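Local coordinates for dihydroneopterin triphosphate diphosphatase (Escherichia coli O157:H7, PDB 5U7F), which probably hydrolyses dihydroneopterin triphosphate to dihydroneopterin monophosphate and pyrophosphate, a step of folate biosynthesis, and also acts on nucleoside triphosphates such as dATP, at residues R30-F35 / L132-S137; F35-T40 / T116-Y121. One frame throughout, in Å; residues are numbered along the deposited sequence.

In the fold
Strand 23-29 leads into the loop 30-35, and the chain then enters strand 36-42. Contact 1 starts in that loop and contact 2 in the strand; F35 belongs to both. The chain continues through the Nudix box and helix 49-61, then strands 72-82 and 97-107. At 116-121 it leads into the edge strand 118-125, and its side chains reach back to 35-40 and close contact 2. Contact 1 closes later, at 132-137, where helix 126-132 ends and helix 136-147 begins, so contact 2 lies wholly within its loop. The two contacts touch where T133 meets the backbone of W36. Together they tie the middle of the Nudix sheet to its edge strand, the metal site and the C-terminal helices.

Contact 1. Residues R30-F35 / L132-S137; sequences RDDPDF and LTKSWS. With SO4 (sulfate ion), chain B.
K134 reaches across to the turn D32-F35, and its side chain makes the largest share of this contact. K134 CB lies over one face of the F35 ring, toward the rim, in a CH-pi contact 4.3 Å from the centroid. CG passes the carbonyl of D34. The chain bends at chi3 (-131°), and K134 CE then packs 3.4 Å from D34 O and 3.5 Å from D34 CB. At the tip, NZ forms a salt bridge to D32. K134 NZ meets D32 OD2 at 2.9 Å on the syn side, 17° out of the carboxylate plane; its bond to D32 OD1 is weak. OD1 also accepts from D34 N, from above that plane, in an Asx turn. H86 is a second partner of OD2. The F35 ring has T133 OG1 at its edge, 3.8 Å from CE1, while S135 CB approaches CZ obliquely. T133 OG1 itself bonds to W36 O. A water donates to both D34 O and L132 O. S135 is a predicted substrate-binding residue and N-caps the helix that follows. The buried carboxylate of D32 is thus held by a lysine, a histidine and a backbone N-H, which would probably favour its charged form.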
loop_
_atom_site.group_PDB
_atom_site.type_symbol
_atom_site.label_atom_id
_atom_site.label_comp_id
_atom_site.label_asym_id
_atom_site.label_seq_id
_atom_site.Cartn_x
_atom_site.Cartn_y
_atom_site.Cartn_z
ATOM N N ARG A 30 -11.873 5.016 -0.446
ATOM C CA ARG A 30 -13.332 5.176 -0.465
ATOM C C ARG A 30 -13.891 5.670 0.870
ATOM O O ARG A 30 -14.874 6.415 0.893
ATOM C CB ARG A 30 -14.000 3.858 -0.827
ATOM C CG ARG A 30 -13.941 3.456 -2.322
ATOM C CD ARG A 30 -14.993 2.381 -2.624
ATOM N NE ARG A 30 -16.215 2.831 -1.972
ATOM C CZ ARG A 30 -17.167 3.562 -2.539
ATOM N NH1 ARG A 30 -17.112 3.868 -3.836
ATOM N NH2 ARG A 30 -18.195 3.970 -1.797
ATOM N N ASP A 31 -13.273 5.255 1.975
ATOM C CA ASP A 31 -13.764 5.621 3.317
ATOM C C ASP A 31 -13.313 7.022 3.731
ATOM O O ASP A 31 -13.954 7.689 4.539
ATOM C CB ASP A 31 -13.306 4.603 4.366
ATOM C CG ASP A 31 -11.801 4.321 4.318
ATOM O OD1 ASP A 31 -11.088 4.968 3.513
ATOM O OD2 ASP A 31 -11.337 3.442 5.094
ATOM N N ASP A 32 -12.175 7.431 3.186
ATOM C CA ASP A 32 -11.596 8.752 3.378
ATOM C C ASP A 32 -11.123 9.243 1.997
ATOM O O ASP A 32 -9.979 9.025 1.607
ATOM C CB ASP A 32 -10.432 8.700 4.378
ATOM C CG ASP A 32 -9.864 10.083 4.705
ATOM O OD1 ASP A 32 -10.241 11.070 4.022
ATOM O OD2 ASP A 32 -9.033 10.175 5.644
ATOM N N PRO A 33 -12.007 9.901 1.245
ATOM C CA PRO A 33 -11.671 10.333 -0.128
ATOM C C PRO A 33 -10.494 11.323 -0.246
ATOM O O PRO A 33 -10.001 11.557 -1.358
ATOM C CB PRO A 33 -12.980 10.976 -0.610
ATOM C CG PRO A 33 -14.044 10.286 0.210
ATOM C CD PRO A 33 -13.425 10.153 1.567
ATOM N N ASP A 34 -10.025 11.874 0.868
ATOM C CA ASP A 34 -8.890 12.789 0.858
ATOM C C ASP A 34 -7.556 12.031 1.005
ATOM O O ASP A 34 -6.491 12.619 0.893
ATOM C CB ASP A 34 -9.033 13.807 1.983
ATOM C CG ASP A 34 -10.235 14.719 1.789
ATOM O OD1 ASP A 34 -10.450 15.168 0.634
ATOM O OD2 ASP A 34 -10.964 14.963 2.779
ATOM N N PHE A 35 -7.666 10.728 1.230
ATOM C CA PHE A 35 -6.528 9.842 1.578
ATOM C C PHE A 35 -6.101 9.067 0.342
ATOM O O PHE A 35 -6.742 8.087 -0.006
ATOM C CB PHE A 35 -6.954 8.902 2.706
ATOM C CG PHE A 35 -5.832 8.179 3.384
ATOM C CD1 PHE A 35 -4.563 8.080 2.826
ATOM C CD2 PHE A 35 -6.066 7.580 4.610
ATOM C CE1 PHE A 35 -3.553 7.386 3.517
ATOM C CE2 PHE A 35 -5.089 6.909 5.261
ATOM C CZ PHE A 35 -3.830 6.806 4.713
ATOM N N LEU A 132 1.711 13.911 -1.100
ATOM C CA LEU A 132 0.263 13.854 -1.248
ATOM C C LEU A 132 -0.384 13.014 -0.157
ATOM O O LEU A 132 -1.417 13.420 0.397
ATOM C CB LEU A 132 -0.130 13.287 -2.619
ATOM C CG LEU A 132 -1.616 12.993 -2.879
ATOM C CD1 LEU A 132 -2.422 14.287 -2.824
ATOM C CD2 LEU A 132 -1.880 12.286 -4.202
ATOM N N THR A 133 0.213 11.852 0.132
ATOM C CA THR A 133 -0.375 10.882 1.051
ATOM C C THR A 133 -0.471 11.420 2.494
ATOM O O THR A 133 0.371 12.208 2.960
ATOM C CB THR A 133 0.396 9.546 1.037
ATOM O OG1 THR A 133 -0.328 8.549 1.769
ATOM C CG2 THR A 133 1.832 9.686 1.627
ATOM N N LYS A 134 -1.541 11.020 3.181
ATOM C CA LYS A 134 -1.741 11.396 4.572
ATOM C C LYS A 134 -0.967 10.509 5.526
ATOM O O LYS A 134 -0.839 10.841 6.691
ATOM C CB LYS A 134 -3.231 11.345 4.954
ATOM C CG LYS A 134 -4.060 12.422 4.276
ATOM C CD LYS A 134 -5.284 12.771 5.097
ATOM C CE LYS A 134 -6.555 12.783 4.256
ATOM N NZ LYS A 134 -7.754 12.757 5.139
ATOM N N SER A 135 -0.446 9.389 5.037
ATOM C CA SER A 135 0.251 8.418 5.877
ATOM C C SER A 135 1.765 8.660 5.927
ATOM O O SER A 135 2.454 8.641 4.876
ATOM C CB SER A 135 -0.048 7.010 5.362
ATOM O OG SER A 135 0.857 6.034 5.846
ATOM N N TRP A 136 2.285 8.898 7.131
ATOM C CA TRP A 136 3.710 9.159 7.262
ATOM C C TRP A 136 4.523 7.951 6.886
ATOM O O TRP A 136 5.611 8.119 6.400
ATOM C CB TRP A 136 4.092 9.660 8.674
ATOM C CG TRP A 136 3.975 8.707 9.817
ATOM C CD1 TRP A 136 2.996 8.697 10.744
ATOM C CD2 TRP A 136 4.911 7.705 10.196
ATOM N NE1 TRP A 136 3.235 7.708 11.686
ATOM C CE2 TRP A 136 4.408 7.089 11.369
ATOM C CE3 TRP A 136 6.113 7.246 9.651
ATOM C CZ2 TRP A 136 5.056 6.039 11.988
ATOM C CZ3 TRP A 136 6.766 6.198 10.271
ATOM C CH2 TRP A 136 6.229 5.597 11.425
ATOM N N SER A 137 4.002 6.742 7.056
ATOM C CA SER A 137 4.794 5.556 6.751
ATOM C C SER A 137 4.849 5.351 5.225
ATOM O O SER A 137 5.897 5.013 4.671
ATOM C CB SER A 137 4.228 4.324 7.447
ATOM O OG SER A 137 2.889 4.104 7.058
HETATM S S SO4 B . 2.699 7.962 15.494
HETATM O O1 SO4 B . 2.265 9.152 16.228
HETATM O O2 SO4 B . 2.673 6.817 16.394
HETATM O O3 SO4 B . 1.763 7.744 14.389
HETATM O O4 SO4 B . 4.050 8.169 14.986
HETATM O O HOH W 1 -3.879 11.541 0.701
#

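Contact 2. Residues F35-T40 / T116-Y121; sequences FWQSVT and TEHLAY. With CO (cobalt (II) ion), chain F; CO (cobalt (II) ion), chain E.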
loop_
_atom_site.group_PDB
_atom_site.type_symbol
_atom_site.label_atom_id
_atom_site.label_comp_id
_atom_site.label_asym_id
_atom_site.label_seq_id
_atom_site.Cartn_x
_atom_site.Cartn_y
_atom_site.Cartn_z
ATOM N N PHE A 35 -7.666 10.728 1.230
ATOM C CA PHE A 35 -6.528 9.842 1.578
ATOM C C PHE A 35 -6.101 9.067 0.342
ATOM O O PHE A 35 -6.742 8.087 -0.006
ATOM C CB PHE A 35 -6.954 8.902 2.706
ATOM C CG PHE A 35 -5.832 8.179 3.384
ATOM C CD1 PHE A 35 -4.563 8.080 2.826
ATOM C CD2 PHE A 35 -6.066 7.580 4.610
ATOM C CE1 PHE A 35 -3.553 7.386 3.517
ATOM C CE2 PHE A 35 -5.089 6.909 5.261
ATOM C CZ PHE A 35 -3.830 6.806 4.713
ATOM N N TRP A 36 -5.049 9.533 -0.322
ATOM C CA TRP A 36 -4.376 8.755 -1.362
ATOM C C TRP A 36 -3.212 7.924 -0.798
ATOM O O TRP A 36 -2.472 8.381 0.074
ATOM C CB TRP A 36 -3.849 9.649 -2.446
ATOM C CG TRP A 36 -4.929 10.412 -3.132
ATOM C CD1 TRP A 36 -5.691 11.415 -2.602
ATOM C CD2 TRP A 36 -5.372 10.236 -4.486
ATOM N NE1 TRP A 36 -6.585 11.886 -3.556
ATOM C CE2 TRP A 36 -6.403 11.179 -4.717
ATOM C CE3 TRP A 36 -5.005 9.372 -5.520
ATOM C CZ2 TRP A 36 -7.074 11.276 -5.940
ATOM C CZ3 TRP A 36 -5.665 9.486 -6.751
ATOM C CH2 TRP A 36 -6.689 10.428 -6.938
ATOM N N GLN A 37 -3.049 6.731 -1.334
ATOM C CA GLN A 37 -2.087 5.761 -0.780
ATOM C C GLN A 37 -1.625 4.765 -1.804
ATOM O O GLN A 37 -2.279 4.577 -2.844
ATOM C CB GLN A 37 -2.729 5.006 0.370
ATOM C CG GLN A 37 -4.022 4.347 -0.011
ATOM C CD GLN A 37 -4.490 3.264 0.932
ATOM O OE1 GLN A 37 -5.478 2.561 0.650
ATOM N NE2 GLN A 37 -3.830 3.146 2.081
ATOM N N SER A 38 -0.506 4.104 -1.519
ATOM C CA SER A 38 -0.143 2.875 -2.198
ATOM C C SER A 38 -1.060 1.733 -1.681
ATOM O O SER A 38 -2.009 1.976 -0.904
ATOM C CB SER A 38 1.356 2.557 -1.962
ATOM O OG SER A 38 2.155 3.732 -2.083
ATOM N N VAL A 39 -0.848 0.512 -2.156
ATOM C CA VAL A 39 -1.662 -0.618 -1.711
ATOM C C VAL A 39 -1.373 -0.958 -0.234
ATOM O O VAL A 39 -0.226 -1.124 0.135
ATOM C CB VAL A 39 -1.417 -1.833 -2.605
ATOM C CG1 VAL A 39 -1.988 -3.099 -2.018
ATOM C CG2 VAL A 39 -2.026 -1.585 -3.983
ATOM N N THR A 40 -2.408 -1.008 0.606
ATOM C CA THR A 40 -2.249 -1.470 2.001
ATOM C C THR A 40 -3.298 -2.535 2.252
ATOM O O THR A 40 -4.304 -2.590 1.554
ATOM C CB THR A 40 -2.382 -0.344 3.063
ATOM O OG1 THR A 40 -3.723 0.152 3.097
ATOM C CG2 THR A 40 -1.418 0.786 2.798
ATOM N N THR A 116 -10.534 -1.902 -7.262
ATOM C CA THR A 116 -11.746 -2.420 -6.613
ATOM C C THR A 116 -12.072 -1.720 -5.277
ATOM O O THR A 116 -13.232 -1.436 -4.972
ATOM C CB THR A 116 -11.605 -3.936 -6.370
ATOM O OG1 THR A 116 -10.470 -4.187 -5.533
ATOM C CG2 THR A 116 -11.407 -4.672 -7.675
ATOM N N GLU A 117 -11.042 -1.420 -4.498
ATOM C CA GLU A 117 -11.198 -0.872 -3.154
ATOM C C GLU A 117 -11.210 0.667 -3.130
ATOM O O GLU A 117 -11.495 1.277 -2.094
ATOM C CB GLU A 117 -10.051 -1.431 -2.266
ATOM C CG GLU A 117 -10.112 -1.100 -0.775
ATOM C CD GLU A 117 -8.994 -1.794 0.033
ATOM O OE1 GLU A 117 -8.083 -1.085 0.553
ATOM O OE2 GLU A 117 -9.030 -3.051 0.151
ATOM N N HIS A 118 -10.918 1.297 -4.269
ATOM C CA HIS A 118 -10.657 2.734 -4.301
ATOM C C HIS A 118 -11.591 3.495 -5.256
ATOM O O HIS A 118 -12.387 2.883 -5.932
ATOM C CB HIS A 118 -9.209 2.958 -4.697
ATOM C CG HIS A 118 -8.228 2.459 -3.678
ATOM N ND1 HIS A 118 -7.852 1.136 -3.598
ATOM C CD2 HIS A 118 -7.596 3.091 -2.662
ATOM C CE1 HIS A 118 -7.003 0.977 -2.601
ATOM N NE2 HIS A 118 -6.816 2.151 -2.021
ATOM N N LEU A 119 -11.450 4.813 -5.315
ATOM C CA LEU A 119 -12.323 5.663 -6.134
ATOM C C LEU A 119 -11.679 6.064 -7.474
ATOM O O LEU A 119 -12.376 6.373 -8.460
ATOM C CB LEU A 119 -12.689 6.912 -5.351
ATOM C CG LEU A 119 -13.554 6.750 -4.098
ATOM C CD1 LEU A 119 -13.607 8.029 -3.301
ATOM C CD2 LEU A 119 -14.966 6.328 -4.466
ATOM N N ALA A 120 -10.346 6.043 -7.509
ATOM C CA ALA A 120 -9.545 6.636 -8.596
ATOM C C ALA A 120 -8.093 6.241 -8.401
ATOM O O ALA A 120 -7.730 5.838 -7.290
ATOM C CB ALA A 120 -9.630 8.117 -8.591
ATOM N N TYR A 121 -7.281 6.383 -9.452
ATOM C CA TYR A 121 -5.829 6.182 -9.352
ATOM C C TYR A 121 -5.094 7.280 -10.134
ATOM O O TYR A 121 -5.634 7.885 -11.088
ATOM C CB TYR A 121 -5.429 4.789 -9.850
ATOM C CG TYR A 121 -5.458 4.623 -11.350
ATOM C CD1 TYR A 121 -6.612 4.204 -12.005
ATOM C CD2 TYR A 121 -4.326 4.860 -12.108
ATOM C CE1 TYR A 121 -6.641 4.039 -13.389
ATOM C CE2 TYR A 121 -4.338 4.699 -13.497
ATOM C CZ TYR A 121 -5.500 4.288 -14.129
ATOM O OH TYR A 121 -5.506 4.137 -15.506
HETATM CO CO CO F . -6.178 -1.818 1.235
HETATM CO CO CO E . -7.563 -4.577 0.493
HETATM O O HOH W 2 -5.088 -0.248 0.166
HETATM O O HOH W 3 -6.171 -0.902 3.217
HETATM O O HOH W 4 -8.572 -5.868 1.494
HETATM O O HOH W 5 -8.444 -5.654 -1.137
#
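E117 and T40 meet at a cobalt ion, in the metal centre of this Nudix hydrolase. With CG anti to the backbone N (chi1 -174°) and the rest of the chain extended, the E117 carboxylate is carried out to the metals. It bridges two ions. E117 OE1 binds one cobalt at 2.1 Å, and the backbone O of T40 binds the same ion at 2.0 Å. E117 OE2 binds the second cobalt at 2.1 Å. Two waters complete the contribution of this contact to the first ion, and two others bind the second. E60 OE2 also binds both ions, and E56 joins it on the second.

H118 comes next. H118 NE2 donates to Q37 OE1 at 3.0 Å, with an N-H...O angle of 163°. The oxygen lies near the ring plane, and the bond uses an in-plane lone pair of the amide. The two side chains cross at about a right angle, their planes 52° apart. Q37 OE1 also accepts from R29 and from a cobalt-bound water. That water in turn accepts from T40 N. Q37 NE2 gives T40 OG1 a weak bond. Q37 is therefore a second-shell residue that helps to place a metal-bound water.

At A120, CB packs obliquely against W36 CH2, 4.1 Å away. The carbonyl carbon Y121 C lies at the edge of the same indole, 4.1 Å from W36 CZ3.

The two segments are not paired as strands. Strand 23-29 lies between them in the sheet: Q37 bonds through its backbone to L27, and L119 and A120 to Q28. Helix 49-61 of the Nudix box packs against V39 and H118, and strand 10-18 flanks V39 on the sheet.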